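Local coordinates for hydrogenase maturation factor (Thermoanaerobacter tengcongensis, PDB 3VTI), which probably transfers a carbamoyl group from carbamoyl phosphate, with ATP, to the C-terminal cysteine of HypE during [NiFe] hydrogenase maturation, at residues R243-Y248 / K349-V354; V218-I223 / A311-L316. All coordinates share one frame; numbering follows the deposited sequence.

Contact 1 of 2, residues R243-Y248 / K349-V354; sequences RRKKRY and KDIADV
In the YrdC-like (Sua5/YciO/YrdC) domain, Arg244 in the last turn of helix 235-245 clamps the loop that carries Ile351 and Asp353 into strand 354-358. Its chain runs extended from CG to NE (chi2 179°) past the Asp350 carbonyl, with CD 3.3 Å from Asp350 O, and delivers the guanidinium edge-on to two acceptors. NH1 gives one bond to Ile351 O (2.8 Å), nearly in the guanidinium plane, and another to Asp353 OD1 (2.7 Å), almost straight at 175°. The second is also a salt bridge; the carboxylate is met from above its plane, the two flat groups standing 75° apart. Asp353 OD2 accepts from the backbone N of Ile217, at the entrance to strand 218-221, so this one carboxylate ties the helix end to the mixed sheet of the domain. With an alanine at this position in place of Arg244, Asp353 would probably lose its charged mate across the contact, and Ile351 O this donor. Beside the clamp the buried Ile351 turns its branches to the helix: CG2 lies 4.1 Å from Arg244 CB, and CD1 comes up against the backbone carbonyl of Arg244 at the end of the helix, while Leu241 and Leu228 also pack on the side chain. Lys245 brushes Ile351 with its CG, but its NZ bonds to Asn331 O and Ser333 O, with the side chain about 4 Å from that of Ser329, a magnesium ligand.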
loop_
_atom_site.group_PDB
_atom_site.type_symbol
_atom_site.label_atom_id
_atom_site.label_comp_id
_atom_site.label_asym_id
_atom_site.label_seq_id
_atom_site.Cartn_x
_atom_site.Cartn_y
_atom_site.Cartn_z
ATOM N N ARG A 243 -22.224 -50.794 -8.848
ATOM C CA ARG A 243 -22.962 -49.663 -9.398
ATOM C C ARG A 243 -23.680 -48.887 -8.298
ATOM O O ARG A 243 -23.707 -47.654 -8.329
ATOM C CB ARG A 243 -23.982 -50.160 -10.426
ATOM C CG ARG A 243 -24.524 -49.095 -11.390
ATOM C CD ARG A 243 -25.696 -49.627 -12.240
ATOM N NE ARG A 243 -25.448 -50.986 -12.725
ATOM C CZ ARG A 243 -26.127 -52.067 -12.346
ATOM N NH1 ARG A 243 -27.142 -51.970 -11.489
ATOM N NH2 ARG A 243 -25.796 -53.250 -12.844
ATOM N N ARG A 244 -24.257 -49.607 -7.333
ATOM C CA ARG A 244 -25.088 -48.981 -6.300
ATOM C C ARG A 244 -24.269 -48.252 -5.237
ATOM O O ARG A 244 -24.725 -47.256 -4.668
ATOM C CB ARG A 244 -26.070 -49.980 -5.684
ATOM C CG ARG A 244 -27.270 -50.268 -6.588
ATOM C CD ARG A 244 -28.231 -51.270 -5.974
ATOM N NE ARG A 244 -29.250 -51.726 -6.921
ATOM C CZ ARG A 244 -30.222 -52.583 -6.622
ATOM N NH1 ARG A 244 -30.321 -53.083 -5.400
ATOM N NH2 ARG A 244 -31.102 -52.941 -7.541
ATOM N N LYS A 245 -23.055 -48.730 -4.989
ATOM C CA LYS A 245 -22.131 -48.015 -4.120
ATOM C C LYS A 245 -21.500 -46.893 -4.934
ATOM O O LYS A 245 -21.457 -45.736 -4.492
ATOM C CB LYS A 245 -21.124 -48.973 -3.487
ATOM C CG LYS A 245 -21.793 -49.964 -2.508
ATOM C CD LYS A 245 -20.908 -50.332 -1.339
ATOM C CE LYS A 245 -20.447 -49.091 -0.596
ATOM N NZ LYS A 245 -19.779 -49.398 0.689
ATOM N N LYS A 246 -21.039 -47.249 -6.136
ATOM C CA LYS A 246 -20.576 -46.303 -7.171
ATOM C C LYS A 246 -19.328 -45.506 -6.788
ATOM O O LYS A 246 -18.650 -44.965 -7.664
ATOM C CB LYS A 246 -21.693 -45.348 -7.624
ATOM C CG LYS A 246 -21.555 -44.876 -9.074
ATOM C CD LYS A 246 -22.800 -44.122 -9.547
ATOM C CE LYS A 246 -22.749 -43.821 -11.056
ATOM N NZ LYS A 246 -21.582 -42.967 -11.450
ATOM N N ARG A 247 -19.026 -45.429 -5.494
ATOM C CA ARG A 247 -17.896 -44.627 -5.025
ATOM C C ARG A 247 -16.850 -45.502 -4.326
ATOM O O ARG A 247 -16.002 -45.005 -3.564
ATOM C CB ARG A 247 -18.396 -43.505 -4.102
ATOM C CG ARG A 247 -19.278 -42.482 -4.832
ATOM C CD ARG A 247 -19.378 -41.129 -4.126
ATOM N NE ARG A 247 -20.009 -40.129 -4.994
ATOM C CZ ARG A 247 -19.345 -39.264 -5.765
ATOM N NH1 ARG A 247 -18.015 -39.246 -5.782
ATOM N NH2 ARG A 247 -20.015 -38.404 -6.523
ATOM N N TYR A 248 -16.908 -46.806 -4.599
ATOM C CA TYR A 248 -16.100 -47.759 -3.850
ATOM C C TYR A 248 -14.740 -48.047 -4.508
ATOM O O TYR A 248 -13.727 -47.456 -4.107
ATOM C CB TYR A 248 -16.902 -49.033 -3.515
ATOM C CG TYR A 248 -16.444 -49.709 -2.243
ATOM C CD1 TYR A 248 -16.293 -48.981 -1.063
ATOM C CD2 TYR A 248 -16.162 -51.071 -2.216
ATOM C CE1 TYR A 248 -15.864 -49.587 0.114
ATOM C CE2 TYR A 248 -15.723 -51.691 -1.036
ATOM C CZ TYR A 248 -15.578 -50.937 0.122
ATOM O OH TYR A 248 -15.156 -51.525 1.291
ATOM N N LYS A 349 -31.238 -47.763 1.486
ATOM C CA LYS A 349 -32.454 -47.926 0.662
ATOM C C LYS A 349 -32.156 -48.118 -0.833
ATOM O O LYS A 349 -32.838 -48.892 -1.509
ATOM C CB LYS A 349 -33.425 -46.747 0.864
ATOM C CG LYS A 349 -32.884 -45.401 0.365
ATOM C CD LYS A 349 -33.770 -44.229 0.739
ATOM C CE LYS A 349 -32.983 -42.921 0.623
ATOM N NZ LYS A 349 -33.850 -41.728 0.885
ATOM N N ASP A 350 -31.142 -47.415 -1.330
ATOM C CA ASP A 350 -30.757 -47.477 -2.740
ATOM C C ASP A 350 -29.700 -48.548 -3.018
ATOM O O ASP A 350 -29.234 -48.684 -4.155
ATOM C CB ASP A 350 -30.222 -46.117 -3.232
ATOM C CG ASP A 350 -31.133 -44.937 -2.868
ATOM O OD1 ASP A 350 -32.384 -45.036 -2.975
ATOM O OD2 ASP A 350 -30.564 -43.892 -2.479
ATOM N N ILE A 351 -29.304 -49.294 -1.988
ATOM C CA ILE A 351 -28.302 -50.340 -2.161
ATOM C C ILE A 351 -28.936 -51.722 -2.009
ATOM O O ILE A 351 -28.980 -52.497 -2.962
ATOM C CB ILE A 351 -27.108 -50.198 -1.172
ATOM C CG1 ILE A 351 -26.791 -48.727 -0.856
ATOM C CG2 ILE A 351 -25.884 -50.971 -1.688
ATOM C CD1 ILE A 351 -25.700 -48.092 -1.701
ATOM N N ALA A 352 -29.433 -52.013 -0.809
ATOM C CA ALA A 352 -29.977 -53.321 -0.483
ATOM C C ALA A 352 -31.375 -53.514 -1.057
ATOM O O ALA A 352 -32.179 -52.583 -1.078
ATOM C CB ALA A 352 -29.990 -53.519 1.029
ATOM N N ASP A 353 -31.663 -54.725 -1.516
ATOM C CA ASP A 353 -32.997 -55.064 -1.999
ATOM C C ASP A 353 -33.852 -55.540 -0.835
ATOM O O ASP A 353 -35.057 -55.275 -0.782
ATOM C CB ASP A 353 -32.919 -56.167 -3.050
ATOM C CG ASP A 353 -32.094 -55.771 -4.246
ATOM O OD1 ASP A 353 -32.432 -54.774 -4.908
ATOM O OD2 ASP A 353 -31.098 -56.464 -4.527
ATOM N N VAL A 354 -33.213 -56.255 0.089
ATOM C CA VAL A 354 -33.894 -56.830 1.244
ATOM C C VAL A 354 -33.025 -56.701 2.491
ATOM O O VAL A 354 -31.831 -56.427 2.395
ATOM C CB VAL A 354 -34.299 -58.314 1.012
ATOM C CG1 VAL A 354 -35.429 -58.416 0.002
ATOM C CG2 VAL A 354 -33.117 -59.149 0.572
#

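Contact 2 of 2, residues V218-I223 / A311-L316; sequences VAIKGI and APIHYL
Ile220, on strand 218-221, meets Ile313 of helix 312-318 through methyl groups: Ile220 CG2 lies 3.7 Å from Ile313 CD1, and the two side chains run alongside in opposed senses. Lys221 turns its side chain to the other side of the strand, where NZ bonds to Asn341 OD1 and to the carbonyls of Asn358 and Arg360; it offers the helix its backbone instead, with Lys221 O 3.6 Å from Ile313 CD1. The same methyl then skirts Gly222, 4.4 Å from its CA, where the strand has given way to a loop. One isoleucine tip thus serves three successive residues, because Ile313 CG1 stands between the backbone N and the carbonyl carbon (chi1 56°) and the chain then extends to CD1. This is alpha/beta packing in the YrdC-like domain, an inner strand of the mixed sheet lying against the first turn of a helix. Ile223 ends the walk: its CD1 touches Ala311 CB at 4.1 Å, right at the N-cap position. That helix start is braced from within its own segment. Ala311 N donates to His314 ND1 (3.0 Å) in the plane of the imidazole, which probably holds the ring's rotation, and Ile313 CG1 lies over the centre of one ring face, 4.0 Å above it. Tyr310 meets the same imidazole with ring planes at about 45°.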
loop_
_atom_site.group_PDB
_atom_site.type_symbol
_atom_site.label_atom_id
_atom_site.label_comp_id
_atom_site.label_asym_id
_atom_site.label_seq_id
_atom_site.Cartn_x
_atom_site.Cartn_y
_atom_site.Cartn_z
ATOM N N VAL A 218 -28.463 -58.241 -0.072
ATOM C CA VAL A 218 -29.070 -58.417 1.249
ATOM C C VAL A 218 -28.272 -57.648 2.291
ATOM O O VAL A 218 -27.051 -57.809 2.387
ATOM C CB VAL A 218 -29.106 -59.905 1.671
ATOM C CG1 VAL A 218 -29.753 -60.073 3.053
ATOM C CG2 VAL A 218 -29.811 -60.753 0.621
ATOM N N ALA A 219 -28.967 -56.805 3.049
ATOM C CA ALA A 219 -28.371 -56.127 4.188
ATOM C C ALA A 219 -28.642 -56.937 5.439
ATOM O O ALA A 219 -29.794 -57.121 5.822
ATOM C CB ALA A 219 -28.919 -54.726 4.339
ATOM N N ILE A 220 -27.570 -57.411 6.065
ATOM C CA ILE A 220 -27.650 -58.319 7.200
ATOM C C ILE A 220 -27.181 -57.631 8.480
ATOM O O ILE A 220 -26.100 -57.030 8.524
ATOM C CB ILE A 220 -26.780 -59.582 6.953
ATOM C CG1 ILE A 220 -27.262 -60.328 5.701
ATOM C CG2 ILE A 220 -26.778 -60.492 8.175
ATOM C CD1 ILE A 220 -26.296 -61.379 5.167
ATOM N N LYS A 221 -27.996 -57.722 9.526
ATOM C CA LYS A 221 -27.598 -57.227 10.831
ATOM C C LYS A 221 -26.790 -58.309 11.540
ATOM O O LYS A 221 -27.315 -59.384 11.856
ATOM C CB LYS A 221 -28.824 -56.830 11.645
ATOM C CG LYS A 221 -28.522 -55.966 12.859
ATOM C CD LYS A 221 -29.779 -55.723 13.650
ATOM C CE LYS A 221 -29.516 -54.858 14.857
ATOM N NZ LYS A 221 -30.778 -54.561 15.594
ATOM N N GLY A 222 -25.505 -58.036 11.756
ATOM C CA GLY A 222 -24.635 -58.962 12.474
ATOM C C GLY A 222 -24.372 -58.547 13.912
ATOM O O GLY A 222 -25.269 -58.093 14.627
ATOM N N ILE A 223 -23.123 -58.693 14.338
ATOM C CA ILE A 223 -22.732 -58.413 15.712
ATOM C C ILE A 223 -22.380 -56.942 15.885
ATOM O O ILE A 223 -22.834 -56.289 16.836
ATOM C CB ILE A 223 -21.556 -59.329 16.130
ATOM C CG1 ILE A 223 -21.974 -60.799 15.998
ATOM C CG2 ILE A 223 -21.079 -59.039 17.557
ATOM C CD1 ILE A 223 -23.128 -61.201 16.934
ATOM N N ALA A 311 -21.499 -65.623 13.507
ATOM C CA ALA A 311 -22.705 -65.564 14.327
ATOM C C ALA A 311 -23.608 -66.732 13.959
ATOM O O ALA A 311 -23.489 -67.280 12.873
ATOM C CB ALA A 311 -23.425 -64.231 14.132
ATOM N N PRO A 312 -24.534 -67.114 14.856
ATOM C CA PRO A 312 -25.404 -68.247 14.514
ATOM C C PRO A 312 -26.088 -68.086 13.149
ATOM O O PRO A 312 -26.215 -69.060 12.407
ATOM C CB PRO A 312 -26.423 -68.252 15.646
ATOM C CG PRO A 312 -25.696 -67.621 16.796
ATOM C CD PRO A 312 -24.833 -66.570 16.198
ATOM N N ILE A 313 -26.499 -66.866 12.816
ATOM C CA ILE A 313 -27.158 -66.588 11.535
ATOM C C ILE A 313 -26.373 -67.052 10.298
ATOM O O ILE A 313 -26.979 -67.425 9.294
ATOM C CB ILE A 313 -27.511 -65.078 11.380
ATOM C CG1 ILE A 313 -26.255 -64.204 11.539
ATOM C CG2 ILE A 313 -28.651 -64.695 12.342
ATOM C CD1 ILE A 313 -26.434 -62.753 11.121
ATOM N N HIS A 314 -25.043 -67.029 10.376
ATOM C CA HIS A 314 -24.189 -67.379 9.231
ATOM C C HIS A 314 -24.145 -68.899 9.030
ATOM O O HIS A 314 -24.285 -69.393 7.904
ATOM C CB HIS A 314 -22.765 -66.829 9.394
ATOM C CG HIS A 314 -22.693 -65.346 9.585
ATOM N ND1 HIS A 314 -22.229 -64.768 10.748
ATOM C CD2 HIS A 314 -23.015 -64.320 8.760
ATOM C CE1 HIS A 314 -22.260 -63.452 10.628
ATOM N NE2 HIS A 314 -22.738 -63.154 9.432
ATOM N N TYR A 315 -23.972 -69.636 10.127
ATOM C CA TYR A 315 -24.051 -71.084 10.079
ATOM C C TYR A 315 -25.358 -71.564 9.467
ATOM O O TYR A 315 -25.359 -72.511 8.660
ATOM C CB TYR A 315 -23.856 -71.675 11.476
ATOM C CG TYR A 315 -22.434 -71.528 11.934
ATOM C CD1 TYR A 315 -21.429 -72.380 11.441
ATOM C CD2 TYR A 315 -22.068 -70.509 12.821
ATOM C CE1 TYR A 315 -20.107 -72.235 11.840
ATOM C CE2 TYR A 315 -20.741 -70.353 13.220
ATOM C CZ TYR A 315 -19.769 -71.226 12.723
ATOM O OH TYR A 315 -18.462 -71.092 13.111
ATOM N N LEU A 316 -26.459 -70.910 9.852
ATOM C CA LEU A 316 -27.796 -71.247 9.340
ATOM C C LEU A 316 -27.924 -70.881 7.873
ATOM O O LEU A 316 -28.578 -71.574 7.109
ATOM C CB LEU A 316 -28.899 -70.540 10.144
ATOM C CG LEU A 316 -29.065 -70.864 11.634
ATOM C CD1 LEU A 316 -29.985 -69.831 12.293
ATOM C CD2 LEU A 316 -29.575 -72.292 11.864
#

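Overall arrangement
Contacts 1 and 2 lie 19 Å apart between centres in the same YrdC-like domain, and their segments alternate along the chain. Two neighbouring parallel strands join them: Val354 O, at the end of contact 1, makes a probable hydrogen bond to Ala219 N of contact 2 (3.0 Å). Next to it Val354 CG2 packs on Val218 CG2, and Ala352 CB on Ala219 CB, each at 3.7 Å. Contact 1 lies beside the magnesium site of Ser329 and Asp367, the Lys245 side chain being about 9 Å from that of Asp367; contact 2 is farther off, its Ile223 side chain about 11 Å from that of Asp367. Contact 2 lies nearer the first zinc finger, the Ile223 side chain being about 9 Å from that of Cys139, a ligand of its zinc.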